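Tungstate ABC transporter, periplasmic tungstate-binding protein (Geobacter sulfurreducens, PDB 3LR1) probably binds tungstate in the periplasm and hands it to the membrane components of an ABC transporter for uptake into the cell. Local coordinates at residues K22-P27 against I221-G226; Q45-G50 against D67-D72; A96-A101 against A105-L110; Q152-V157 against R172-A177. All coordinates share one frame; numbering follows the deposited sequence.

Interaction 1: K22-P27 against I221-G226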
loop_
_atom_site.group_PDB
_atom_site.type_symbol
_atom_site.label_atom_id
_atom_site.label_comp_id
_atom_site.label_asym_id
_atom_site.label_seq_id
_atom_site.Cartn_x
_atom_site.Cartn_y
_atom_site.Cartn_z
ATOM N N LYS A 22 4.308 12.666 -4.331
ATOM C CA LYS A 22 4.735 14.022 -4.331
ATOM C C LYS A 22 6.044 14.260 -5.116
ATOM O O LYS A 22 6.230 15.297 -5.682
ATOM C CB LYS A 22 4.818 14.539 -2.874
ATOM C CG LYS A 22 4.620 16.028 -2.777
ATOM C CD LYS A 22 4.351 16.458 -1.291
ATOM C CE LYS A 22 5.283 15.725 -0.276
ATOM N NZ LYS A 22 6.764 15.703 -0.624
ATOM N N VAL A 23 6.893 13.261 -5.213
ATOM C CA VAL A 23 8.153 13.294 -5.940
ATOM C C VAL A 23 8.011 12.662 -7.359
ATOM O O VAL A 23 8.553 13.160 -8.332
ATOM C CB VAL A 23 9.226 12.567 -5.100
ATOM C CG1 VAL A 23 10.533 12.533 -5.823
ATOM C CG2 VAL A 23 9.410 13.288 -3.703
ATOM N N LEU A 24 7.215 11.604 -7.483
ATOM C CA LEU A 24 7.058 10.893 -8.739
ATOM C C LEU A 24 6.260 11.684 -9.780
ATOM O O LEU A 24 6.581 11.624 -10.986
ATOM C CB LEU A 24 6.363 9.535 -8.480
ATOM C CG LEU A 24 6.218 8.554 -9.636
ATOM C CD1 LEU A 24 7.560 8.129 -10.259
ATOM C CD2 LEU A 24 5.481 7.345 -9.136
ATOM N N LEU A 25 5.190 12.368 -9.365
ATOM C CA LEU A 25 4.294 12.989 -10.321
ATOM C C LEU A 25 4.750 14.321 -11.001
ATOM O O LEU A 25 4.450 14.536 -12.149
ATOM C CB LEU A 25 2.868 13.124 -9.742
ATOM C CG LEU A 25 2.194 11.809 -9.334
ATOM C CD1 LEU A 25 0.787 12.075 -8.575
ATOM C CD2 LEU A 25 2.007 10.937 -10.547
ATOM N N PRO A 26 5.431 15.230 -10.296
ATOM C CA PRO A 26 5.745 16.504 -10.959
ATOM C C PRO A 26 6.481 16.488 -12.304
ATOM O O PRO A 26 6.104 17.273 -13.218
ATOM C CB PRO A 26 6.468 17.289 -9.888
ATOM C CG PRO A 26 5.821 16.813 -8.595
ATOM C CD PRO A 26 5.678 15.298 -8.843
ATOM N N PRO A 27 7.488 15.627 -12.475
ATOM C CA PRO A 27 8.076 15.581 -13.816
ATOM C C PRO A 27 7.115 15.176 -14.904
ATOM O O PRO A 27 7.196 15.708 -15.986
ATOM C CB PRO A 27 9.156 14.545 -13.682
ATOM C CG PRO A 27 9.419 14.487 -12.148
ATOM C CD PRO A 27 8.110 14.638 -11.560
ATOM N N ILE A 221 1.384 5.494 -17.122
ATOM C CA ILE A 221 1.878 4.176 -16.825
ATOM C C ILE A 221 3.275 3.959 -17.458
ATOM O O ILE A 221 4.166 3.401 -16.828
ATOM C CB ILE A 221 0.891 3.069 -17.308
ATOM C CG1 ILE A 221 -0.411 3.165 -16.469
ATOM C CG2 ILE A 221 1.595 1.700 -17.173
ATOM C CD1 ILE A 221 -1.590 2.200 -16.905
ATOM N N ASP A 222 3.453 4.408 -18.675
ATOM C CA ASP A 222 4.761 4.333 -19.378
ATOM C C ASP A 222 5.844 5.077 -18.597
ATOM O O ASP A 222 6.989 4.637 -18.494
ATOM C CB ASP A 222 4.646 4.907 -20.811
ATOM C CG ASP A 222 3.832 3.981 -21.792
ATOM O OD1 ASP A 222 3.594 2.789 -21.488
ATOM O OD2 ASP A 222 3.439 4.448 -22.897
ATOM N N TYR A 223 5.426 6.203 -18.026
ATOM C CA TYR A 223 6.320 7.058 -17.265
ATOM C C TYR A 223 6.776 6.407 -15.991
ATOM O O TYR A 223 7.973 6.352 -15.721
ATOM C CB TYR A 223 5.728 8.467 -17.030
ATOM C CG TYR A 223 6.487 9.210 -15.932
ATOM C CD1 TYR A 223 7.717 9.826 -16.160
ATOM C CD2 TYR A 223 5.957 9.283 -14.675
ATOM C CE1 TYR A 223 8.388 10.508 -15.114
ATOM C CE2 TYR A 223 6.626 9.932 -13.642
ATOM C CZ TYR A 223 7.818 10.520 -13.869
ATOM O OH TYR A 223 8.433 11.087 -12.831
ATOM N N VAL A 224 5.824 5.969 -15.193
ATOM C CA VAL A 224 6.063 5.338 -13.918
ATOM C C VAL A 224 6.911 4.086 -14.090
ATOM O O VAL A 224 7.752 3.848 -13.320
ATOM C CB VAL A 224 4.711 5.079 -13.196
ATOM C CG1 VAL A 224 4.901 4.271 -12.020
ATOM C CG2 VAL A 224 3.993 6.448 -12.840
ATOM N N THR A 225 6.723 3.314 -15.138
ATOM C CA THR A 225 7.539 2.111 -15.375
ATOM C C THR A 225 8.747 2.370 -16.257
ATOM O O THR A 225 9.493 1.442 -16.631
ATOM C CB THR A 225 6.659 1.018 -16.017
ATOM O OG1 THR A 225 6.119 1.487 -17.275
ATOM C CG2 THR A 225 5.530 0.634 -15.043
ATOM N N GLY A 226 8.918 3.613 -16.676
ATOM C CA GLY A 226 10.089 3.982 -17.475
ATOM C C GLY A 226 11.299 4.343 -16.658
ATOM O O GLY A 226 11.253 4.387 -15.421
#

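Interaction 2: Q45-G50 against D67-D72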
loop_
_atom_site.group_PDB
_atom_site.type_symbol
_atom_site.label_atom_id
_atom_site.label_comp_id
_atom_site.label_asym_id
_atom_site.label_seq_id
_atom_site.Cartn_x
_atom_site.Cartn_y
_atom_site.Cartn_z
ATOM N N GLN A 45 -12.732 1.169 -2.232
ATOM C CA GLN A 45 -13.224 2.396 -2.863
ATOM C C GLN A 45 -12.383 2.856 -4.044
ATOM O O GLN A 45 -12.921 3.364 -5.054
ATOM C CB GLN A 45 -13.433 3.515 -1.814
ATOM C CG GLN A 45 -14.109 4.740 -2.342
ATOM C CD GLN A 45 -15.598 4.499 -2.626
ATOM O OE1 GLN A 45 -15.975 4.266 -3.779
ATOM N NE2 GLN A 45 -16.441 4.447 -1.545
ATOM N N ALA A 46 -11.086 2.586 -3.988
ATOM C CA ALA A 46 -10.215 2.988 -5.068
ATOM C C ALA A 46 -10.606 2.199 -6.327
ATOM O O ALA A 46 -10.682 2.759 -7.401
ATOM C CB ALA A 46 -8.710 2.807 -4.693
ATOM N N LEU A 47 -10.940 0.913 -6.175
ATOM C CA LEU A 47 -11.386 0.104 -7.302
ATOM C C LEU A 47 -12.806 0.479 -7.662
ATOM O O LEU A 47 -13.078 0.561 -8.852
ATOM C CB LEU A 47 -11.223 -1.355 -6.953
ATOM C CG LEU A 47 -9.788 -1.824 -6.791
ATOM C CD1 LEU A 47 -9.779 -2.984 -5.794
ATOM C CD2 LEU A 47 -9.233 -2.237 -8.132
ATOM N N LYS A 48 -13.683 0.781 -6.674
ATOM C CA LYS A 48 -15.079 1.171 -6.989
ATOM C C LYS A 48 -15.124 2.448 -7.859
ATOM O O LYS A 48 -15.949 2.566 -8.776
ATOM C CB LYS A 48 -15.957 1.392 -5.743
ATOM C CG LYS A 48 -16.371 0.160 -5.071
ATOM C CD LYS A 48 -17.324 0.458 -3.960
ATOM C CE LYS A 48 -17.701 -0.872 -3.242
ATOM N NZ LYS A 48 -18.650 -1.680 -4.054
ATOM N N LEU A 49 -14.211 3.371 -7.596
ATOM C CA LEU A 49 -14.117 4.597 -8.365
ATOM C C LEU A 49 -13.746 4.312 -9.817
ATOM O O LEU A 49 -14.342 4.868 -10.730
ATOM C CB LEU A 49 -13.152 5.580 -7.728
ATOM C CG LEU A 49 -13.633 6.294 -6.450
ATOM C CD1 LEU A 49 -12.431 7.037 -5.871
ATOM C CD2 LEU A 49 -14.842 7.202 -6.793
ATOM N N GLY A 50 -12.852 3.365 -10.034
ATOM C CA GLY A 50 -12.475 2.965 -11.367
ATOM C C GLY A 50 -13.620 2.185 -12.051
ATOM O O GLY A 50 -13.866 2.407 -13.213
ATOM N N ASP A 67 -6.463 -8.272 -10.091
ATOM C CA ASP A 67 -6.760 -9.299 -11.089
ATOM C C ASP A 67 -8.212 -9.327 -11.478
ATOM O O ASP A 67 -8.540 -9.491 -12.659
ATOM C CB ASP A 67 -6.296 -10.681 -10.628
ATOM C CG ASP A 67 -4.759 -10.836 -10.650
ATOM O OD1 ASP A 67 -3.977 -10.002 -11.192
ATOM O OD2 ASP A 67 -4.300 -11.813 -10.092
ATOM N N LYS A 68 -9.091 -9.205 -10.487
ATOM C CA LYS A 68 -10.521 -9.191 -10.731
ATOM C C LYS A 68 -10.936 -7.977 -11.541
ATOM O O LYS A 68 -11.763 -8.063 -12.379
ATOM C CB LYS A 68 -11.318 -9.257 -9.404
ATOM C CG LYS A 68 -12.800 -9.409 -9.617
ATOM C CD LYS A 68 -13.608 -9.678 -8.353
ATOM C CE LYS A 68 -15.086 -9.756 -8.666
ATOM N NZ LYS A 68 -15.678 -8.457 -9.032
ATOM N N PHE A 69 -10.346 -6.832 -11.252
ATOM C CA PHE A 69 -10.640 -5.572 -11.939
ATOM C C PHE A 69 -10.309 -5.676 -13.421
ATOM O O PHE A 69 -11.053 -5.184 -14.275
ATOM C CB PHE A 69 -9.851 -4.468 -11.242
ATOM C CG PHE A 69 -10.208 -3.056 -11.644
ATOM C CD1 PHE A 69 -11.297 -2.435 -11.112
ATOM C CD2 PHE A 69 -9.418 -2.350 -12.492
ATOM C CE1 PHE A 69 -11.612 -1.080 -11.478
ATOM C CE2 PHE A 69 -9.703 -1.029 -12.880
ATOM C CZ PHE A 69 -10.791 -0.406 -12.358
ATOM N N VAL A 70 -9.195 -6.337 -13.707
ATOM C CA VAL A 70 -8.774 -6.623 -15.065
ATOM C C VAL A 70 -9.673 -7.665 -15.720
ATOM O O VAL A 70 -10.144 -7.452 -16.836
ATOM C CB VAL A 70 -7.291 -7.008 -15.186
ATOM C CG1 VAL A 70 -6.959 -7.636 -16.600
ATOM C CG2 VAL A 70 -6.302 -5.851 -14.827
ATOM N N ALA A 71 -9.955 -8.759 -15.020
ATOM C CA ALA A 71 -10.816 -9.834 -15.521
ATOM C C ALA A 71 -12.216 -9.324 -15.842
ATOM O O ALA A 71 -12.835 -9.731 -16.846
ATOM C CB ALA A 71 -10.894 -10.996 -14.497
ATOM N N ASP A 72 -12.681 -8.413 -14.993
ATOM C CA ASP A 72 -13.981 -7.789 -15.154
ATOM C C ASP A 72 -14.038 -6.753 -16.278
ATOM O O ASP A 72 -15.111 -6.249 -16.600
ATOM C CB ASP A 72 -14.380 -7.097 -13.845
ATOM C CG ASP A 72 -14.836 -8.046 -12.760
ATOM O OD1 ASP A 72 -15.014 -9.282 -12.948
ATOM O OD2 ASP A 72 -15.014 -7.515 -11.640
#

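Interaction 3: A96-A101 against A105-L110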
loop_
_atom_site.group_PDB
_atom_site.type_symbol
_atom_site.label_atom_id
_atom_site.label_comp_id
_atom_site.label_asym_id
_atom_site.label_seq_id
_atom_site.Cartn_x
_atom_site.Cartn_y
_atom_site.Cartn_z
ATOM N N ALA A 96 8.471 -9.062 23.202
ATOM C CA ALA A 96 8.371 -10.364 22.577
ATOM C C ALA A 96 9.726 -10.849 22.013
ATOM O O ALA A 96 9.870 -11.999 21.625
ATOM C CB ALA A 96 7.275 -10.341 21.500
ATOM N N GLY A 97 10.719 -9.963 21.977
ATOM C CA GLY A 97 12.045 -10.306 21.487
ATOM C C GLY A 97 12.049 -10.647 20.022
ATOM O O GLY A 97 12.782 -11.537 19.571
ATOM N N ILE A 98 11.259 -9.927 19.242
ATOM C CA ILE A 98 11.175 -10.239 17.815
ATOM C C ILE A 98 12.418 -9.815 17.048
ATOM O O ILE A 98 12.618 -10.329 15.933
ATOM C CB ILE A 98 9.871 -9.775 17.087
ATOM C CG1 ILE A 98 9.856 -8.297 16.805
ATOM C CG2 ILE A 98 8.604 -10.245 17.799
ATOM C CD1 ILE A 98 8.746 -7.904 15.859
ATOM N N ALA A 99 13.289 -8.986 17.650
ATOM C CA ALA A 99 14.529 -8.579 16.980
ATOM C C ALA A 99 15.425 -9.788 16.776
ATOM O O ALA A 99 16.278 -9.780 15.906
ATOM C CB ALA A 99 15.285 -7.499 17.776
ATOM N N LYS A 100 15.216 -10.839 17.554
ATOM C CA LYS A 100 15.954 -12.069 17.346
ATOM C C LYS A 100 15.376 -13.026 16.296
ATOM O O LYS A 100 16.016 -14.053 15.996
ATOM C CB LYS A 100 16.164 -12.768 18.668
ATOM C CG LYS A 100 15.042 -13.653 19.186
ATOM C CD LYS A 100 15.564 -14.454 20.443
ATOM C CE LYS A 100 16.332 -13.539 21.519
ATOM N NZ LYS A 100 16.913 -14.332 22.696
ATOM N N ALA A 101 14.218 -12.678 15.714
ATOM C CA ALA A 101 13.581 -13.490 14.663
ATOM C C ALA A 101 14.357 -13.433 13.344
ATOM O O ALA A 101 14.914 -12.399 12.976
ATOM C CB ALA A 101 12.183 -13.033 14.451
ATOM N N ALA A 105 7.666 -14.831 9.420
ATOM C CA ALA A 105 6.792 -15.858 9.993
ATOM C C ALA A 105 7.225 -16.203 11.416
ATOM O O ALA A 105 6.387 -16.281 12.315
ATOM C CB ALA A 105 6.767 -17.050 9.130
ATOM N N GLU A 106 8.516 -16.376 11.649
ATOM C CA GLU A 106 8.995 -16.603 12.996
ATOM C C GLU A 106 8.642 -15.454 13.939
ATOM O O GLU A 106 8.275 -15.690 15.080
ATOM C CB GLU A 106 10.493 -16.827 13.016
ATOM C CG GLU A 106 11.025 -17.252 14.326
ATOM C CD GLU A 106 12.475 -17.692 14.229
ATOM O OE1 GLU A 106 13.303 -16.876 13.855
ATOM O OE2 GLU A 106 12.828 -18.851 14.529
ATOM N N ALA A 107 8.799 -14.227 13.466
ATOM C CA ALA A 107 8.499 -13.044 14.303
ATOM C C ALA A 107 7.045 -13.078 14.727
ATOM O O ALA A 107 6.713 -12.821 15.888
ATOM C CB ALA A 107 8.832 -11.678 13.540
ATOM N N LEU A 108 6.151 -13.356 13.790
ATOM C CA LEU A 108 4.724 -13.341 14.113
ATOM C C LEU A 108 4.443 -14.495 15.109
ATOM O O LEU A 108 3.757 -14.318 16.131
ATOM C CB LEU A 108 3.881 -13.448 12.840
ATOM C CG LEU A 108 4.009 -12.269 11.853
ATOM C CD1 LEU A 108 3.064 -12.522 10.590
ATOM C CD2 LEU A 108 3.659 -10.962 12.513
ATOM N N LYS A 109 5.028 -15.661 14.845
ATOM C CA LYS A 109 4.790 -16.805 15.723
ATOM C C LYS A 109 5.285 -16.531 17.162
ATOM O O LYS A 109 4.637 -16.957 18.124
ATOM C CB LYS A 109 5.407 -18.057 15.131
ATOM C CG LYS A 109 4.582 -19.357 15.355
ATOM C CD LYS A 109 4.763 -19.959 16.722
ATOM C CE LYS A 109 4.296 -21.456 16.775
ATOM N NZ LYS A 109 4.972 -22.240 17.845
ATOM N N LEU A 110 6.424 -15.844 17.306
ATOM C CA LEU A 110 6.889 -15.313 18.616
ATOM C C LEU A 110 5.811 -14.440 19.265
ATOM O O LEU A 110 5.576 -14.559 20.480
ATOM C CB LEU A 110 8.185 -14.493 18.490
ATOM C CG LEU A 110 9.604 -14.913 18.899
ATOM C CD1 LEU A 110 9.763 -16.372 19.304
ATOM C CD2 LEU A 110 10.645 -14.564 17.824
HETATM O O HOH W 1 15.978 -16.747 16.100
#

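Interaction 4: Q152-V157 against R172-A177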
loop_
_atom_site.group_PDB
_atom_site.type_symbol
_atom_site.label_atom_id
_atom_site.label_comp_id
_atom_site.label_asym_id
_atom_site.label_seq_id
_atom_site.Cartn_x
_atom_site.Cartn_y
_atom_site.Cartn_z
ATOM N N GLN A 152 -9.101 -0.450 9.488
ATOM C CA GLN A 152 -8.646 0.901 9.129
ATOM C C GLN A 152 -7.375 0.824 8.315
ATOM O O GLN A 152 -6.716 -0.233 8.263
ATOM C CB GLN A 152 -8.358 1.741 10.374
ATOM C CG GLN A 152 -9.606 2.084 11.115
ATOM C CD GLN A 152 -9.434 3.217 12.142
ATOM O OE1 GLN A 152 -9.530 4.423 11.807
ATOM N NE2 GLN A 152 -9.220 2.831 13.391
ATOM N N GLY A 153 -7.027 1.976 7.732
ATOM C CA GLY A 153 -5.803 2.116 6.941
ATOM C C GLY A 153 -4.532 2.032 7.736
ATOM O O GLY A 153 -4.569 1.905 8.929
HETATM N N MSE A 154 -3.396 2.092 7.056
HETATM C CA MSE A 154 -2.122 1.897 7.723
HETATM C C MSE A 154 -1.844 2.971 8.787
HETATM O O MSE A 154 -1.308 2.685 9.869
HETATM C CB MSE A 154 -1.013 1.824 6.681
HETATM C CG MSE A 154 0.245 1.298 7.194
HETATM SE SE MSE A 154 0.035 -0.613 7.406
HETATM C CE MSE A 154 -0.061 -0.686 9.397
ATOM N N GLY A 155 -2.160 4.214 8.461
ATOM C CA GLY A 155 -1.898 5.339 9.337
ATOM C C GLY A 155 -2.590 5.162 10.665
ATOM O O GLY A 155 -1.969 5.227 11.755
ATOM N N PRO A 156 -3.898 4.920 10.614
ATOM C CA PRO A 156 -4.585 4.702 11.902
ATOM C C PRO A 156 -4.121 3.448 12.640
ATOM O O PRO A 156 -4.195 3.398 13.869
ATOM C CB PRO A 156 -6.055 4.573 11.508
ATOM C CG PRO A 156 -6.155 5.248 10.176
ATOM C CD PRO A 156 -4.794 5.429 9.575
ATOM N N VAL A 157 -3.657 2.428 11.901
ATOM C CA VAL A 157 -3.151 1.260 12.599
ATOM C C VAL A 157 -1.829 1.595 13.316
ATOM O O VAL A 157 -1.636 1.187 14.433
ATOM C CB VAL A 157 -3.066 0.036 11.662
ATOM C CG1 VAL A 157 -2.151 -1.037 12.281
ATOM C CG2 VAL A 157 -4.574 -0.467 11.426
ATOM N N ARG A 172 6.947 0.020 4.878
ATOM C CA ARG A 172 8.002 0.893 5.375
ATOM C C ARG A 172 7.705 2.295 4.988
ATOM O O ARG A 172 8.015 3.239 5.728
ATOM C CB ARG A 172 9.316 0.485 4.775
ATOM C CG ARG A 172 10.500 1.175 5.354
ATOM C CD ARG A 172 11.738 0.877 4.427
ATOM N NE ARG A 172 12.096 -0.547 4.433
ATOM C CZ ARG A 172 12.903 -1.112 5.338
ATOM N NH1 ARG A 172 13.475 -0.386 6.315
ATOM N NH2 ARG A 172 13.190 -2.397 5.250
ATOM N N GLY A 173 7.090 2.464 3.824
ATOM C CA GLY A 173 6.845 3.822 3.339
ATOM C C GLY A 173 6.012 4.615 4.321
ATOM O O GLY A 173 6.357 5.741 4.696
ATOM N N THR A 174 4.889 4.061 4.746
ATOM C CA THR A 174 4.027 4.748 5.703
ATOM C C THR A 174 4.726 4.973 7.077
ATOM O O THR A 174 4.663 6.015 7.690
ATOM C CB THR A 174 2.707 3.967 6.001
ATOM O OG1 THR A 174 1.996 3.575 4.798
ATOM C CG2 THR A 174 1.788 4.839 6.902
ATOM N N TYR A 175 5.369 3.940 7.582
ATOM C CA TYR A 175 6.179 4.077 8.781
ATOM C C TYR A 175 7.218 5.230 8.709
ATOM O O TYR A 175 7.314 6.038 9.645
ATOM C CB TYR A 175 6.868 2.764 9.067
ATOM C CG TYR A 175 7.822 2.951 10.270
ATOM C CD1 TYR A 175 7.342 3.088 11.541
ATOM C CD2 TYR A 175 9.168 3.127 10.077
ATOM C CE1 TYR A 175 8.183 3.305 12.592
ATOM C CE2 TYR A 175 10.004 3.374 11.110
ATOM C CZ TYR A 175 9.520 3.448 12.354
ATOM O OH TYR A 175 10.383 3.677 13.373
ATOM N N ASN A 176 8.037 5.251 7.636
ATOM C CA ASN A 176 9.065 6.267 7.423
ATOM C C ASN A 176 8.404 7.628 7.486
ATOM O O ASN A 176 8.968 8.546 8.028
ATOM C CB ASN A 176 9.768 6.117 6.076
ATOM C CG ASN A 176 10.809 5.014 6.030
ATOM O OD1 ASN A 176 11.235 4.449 7.063
ATOM N ND2 ASN A 176 11.291 4.733 4.790
ATOM N N ALA A 177 7.200 7.765 6.928
ATOM C CA ALA A 177 6.492 9.054 6.956
ATOM C C ALA A 177 5.971 9.406 8.358
ATOM O O ALA A 177 5.868 10.581 8.706
ATOM C CB ALA A 177 5.327 9.084 5.913
#

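Interaction 1: K22-P27 against I221-G226
Tyr223 reaches straight from helix 214-224 to helix 20-32, where its hydroxyl donates a hydrogen bond to the backbone carbonyl of Leu24, with Tyr223 OH 2.7 Å from Leu24 O. The donor lies in the carbonyl plane at a C=O...O angle of 149°, and the acceptor oxygen sits at the edge of the ring, close to the ring plane. The phenol is therefore held by a short, directed bond at its far end. With CG anti to the backbone N (chi1 165°), the ring of Tyr223 is carried toward the other helix. The side chains of Leu24 and Tyr223 run past each other in opposite directions, and methyl CD1 of Leu24 comes to 3.9 Å from CE2 of Tyr223. Leu24 also turns away from its own backbone N, which brings its branched end closer to the partner helix than its CB direction would suggest. Its second methyl meets Val224, CD2 to CG2 at 4.1 Å, the two side chains lying at about a right angle. Pro27 packs across the phenol end, also nearly at right angles, and its CG is 3.6 Å from Tyr223 OH. CD1 of Leu24 likewise lies near this hydroxyl. The final helix, 227-235, adds Glu228 and Ile232 against Tyr223. Val224 packs on Val81 of strand 78-90, and Ile221 on Lys79 of that strand and on Ile201 and Ala203 of strand 197-204. From helix 20-32, Leu25 rests on Val36 and Val38 of strand 35-41, so the two helices lie on different strands of the same sheet.

Interaction 2: Q45-G50 against D67-D72
The side chain of Phe69 crosses from helix 63-71 to helix 43-51 and meets first a leucine methyl and then the main chain. Its CB already touches the partner, lying 3.9 Å from Leu47 CD2. One bond further, CG is 3.7 Å from the same methyl, and CD1 comes closer still, 3.6 Å from Leu47 CD2. That single methyl thus packs against CB, CG and CD1, reaching them because the end of Leu47 bends nearer to Phe69 than its CB does. Along the same side of the ring, CE1 leaves the leucine side chain for the backbone, 3.4 Å from Leu47 O, which approaches obliquely. The ring's far end finally meets Gly50: Gly50 C lies in the ring plane at the edge, 3.8 Å from Phe69 CZ. With no side chain at Gly50, the ring end can press directly on the main chain one turn beyond Leu47. Phe69 gets there with CG anti to the backbone N, chi1 -169°, pointing the whole ring toward helix 43-51. All three residues are buried, and Met202 of strand 197-204 touches both Leu47 and Phe69; Val58 of strand 57-60 also touches Phe69. At the outer surface, Lys68 NZ and Asp72 OD2 form a salt bridge of 2.9 Å within their own segment. Helix 43-51 is the crossover between parallel strands 35-41 and 57-60, and helix 63-71 follows directly; such neighbouring helices packed on a sheet are the alpha/beta architecture of a periplasmic binding protein lobe.

Interaction 3: A96-A101 against A105-L110
The carboxylate of Glu106 brings one oxygen against the backbone of Ala101, OE1 lying 3.5 Å from Ala101 CA. Its strongest polar partner is the backbone N of Lys102, just beyond that residue, so the group is held near the turn where the chain enters helix 104-114. A water bridges the same region: it donates to Lys100 O at 2.7 Å and only weakly to Glu106 OE1. Extended beyond CG, with CG anti to the backbone N, the glutamate chain reaches from the helix to the loop. Next to these polar groups the contact is apolar. The methyl of Ala101 faces the helix and lies 3.7 Å from Ala107 CB, while Leu110 brings CD2 to 4.0 Å from Ala101 CB on the next turn. The arrangement is a loop folded back over the helix that it leads into: strand 78-90 ends, the chain makes a 3-10 turn at residues 98-100, and helix 104-114 begins a few residues later. Ile88 of that strand packs against both the loop, at Ile98, and the helix, at Ala107. Ile98 holds CG1 between its backbone N and carbonyl carbon (chi1 76°), which leaves CG2 to approach the helix backbone, 3.7 Å from Ala107 O. Ala96 is bonded through its N to the hydroxyl of Tyr167, and its carbonyl oxygen lies 4.0 Å from CG of Leu110, a plain van der Waals contact.

Interaction 4: Q152-V157 against R172-A177
Met154, present as selenomethionine, and Thr174 meet through the first half of the longer side chain, Met154 CG lying 3.7 Å from Thr174 OG1 and 3.8 Å from Thr174 CB. Met154 sets CG anti to its backbone N, chi1 -165°, and this directs the CB-CG portion at the threonine. The chain then bends at chi2 (75°) and again at chi3, turning its selenium end away from helix 172-178. Thr174 presents both branches to this bend: OG1 stands beside its backbone N (chi1 -51°), which puts CG2 anti to that N and 3.9 Å from Met154 CG. The same methyl comes to 4.3 Å from the backbone N of Gly155, where the CA atoms of the two segments are nearest. Strand 147-149, helix 154-164 and strand 167-171 form a beta-alpha-beta crossover, the two strands flanking and running parallel to strand 118-120; helix 172-178 follows at once, so the contact joins the beginnings of two successive helices at one end of the sheet. Gly153 occupies the N-cap position of the first. A bound tungsten ion lies about 6 Å from the side chain of Met154, consistent with a place near the ligand site. The hydroxyl of Thr174 is held chiefly by Asp171 OD1, with a weak bond to Ser14 O, and does not depend on the selenomethionine for a polar partner. Ser14 in turn bonds through OG to the backbone N of Met154, tying the start of helix 154-164 to the helix 13-18 region.

Overall arrangement
Interaction 1 joins chain regions 194 residues apart, and the other three are nested in the loop it closes, following in series as interactions 2, 3 and 4. Interactions 1 and 2 belong to helices on the sheet portion built from strands 6-12, 35-41, 57-60 and 197-204, with centres about 22 Å apart. Interaction 3 packs on the far end of strand 78-90 and interaction 4 by strand 167-171, their centres about 21 Å apart. Strand 78-90 runs between both portions. Interaction 3 is outermost, about 37 Å between centres from interaction 1, whereas interaction 4 lies nearest the chain's centre, with the side chain of Met154 about 6 Å from a bound tungsten ion, consistent with two-lobed binding proteins whose ligand sits between lobes.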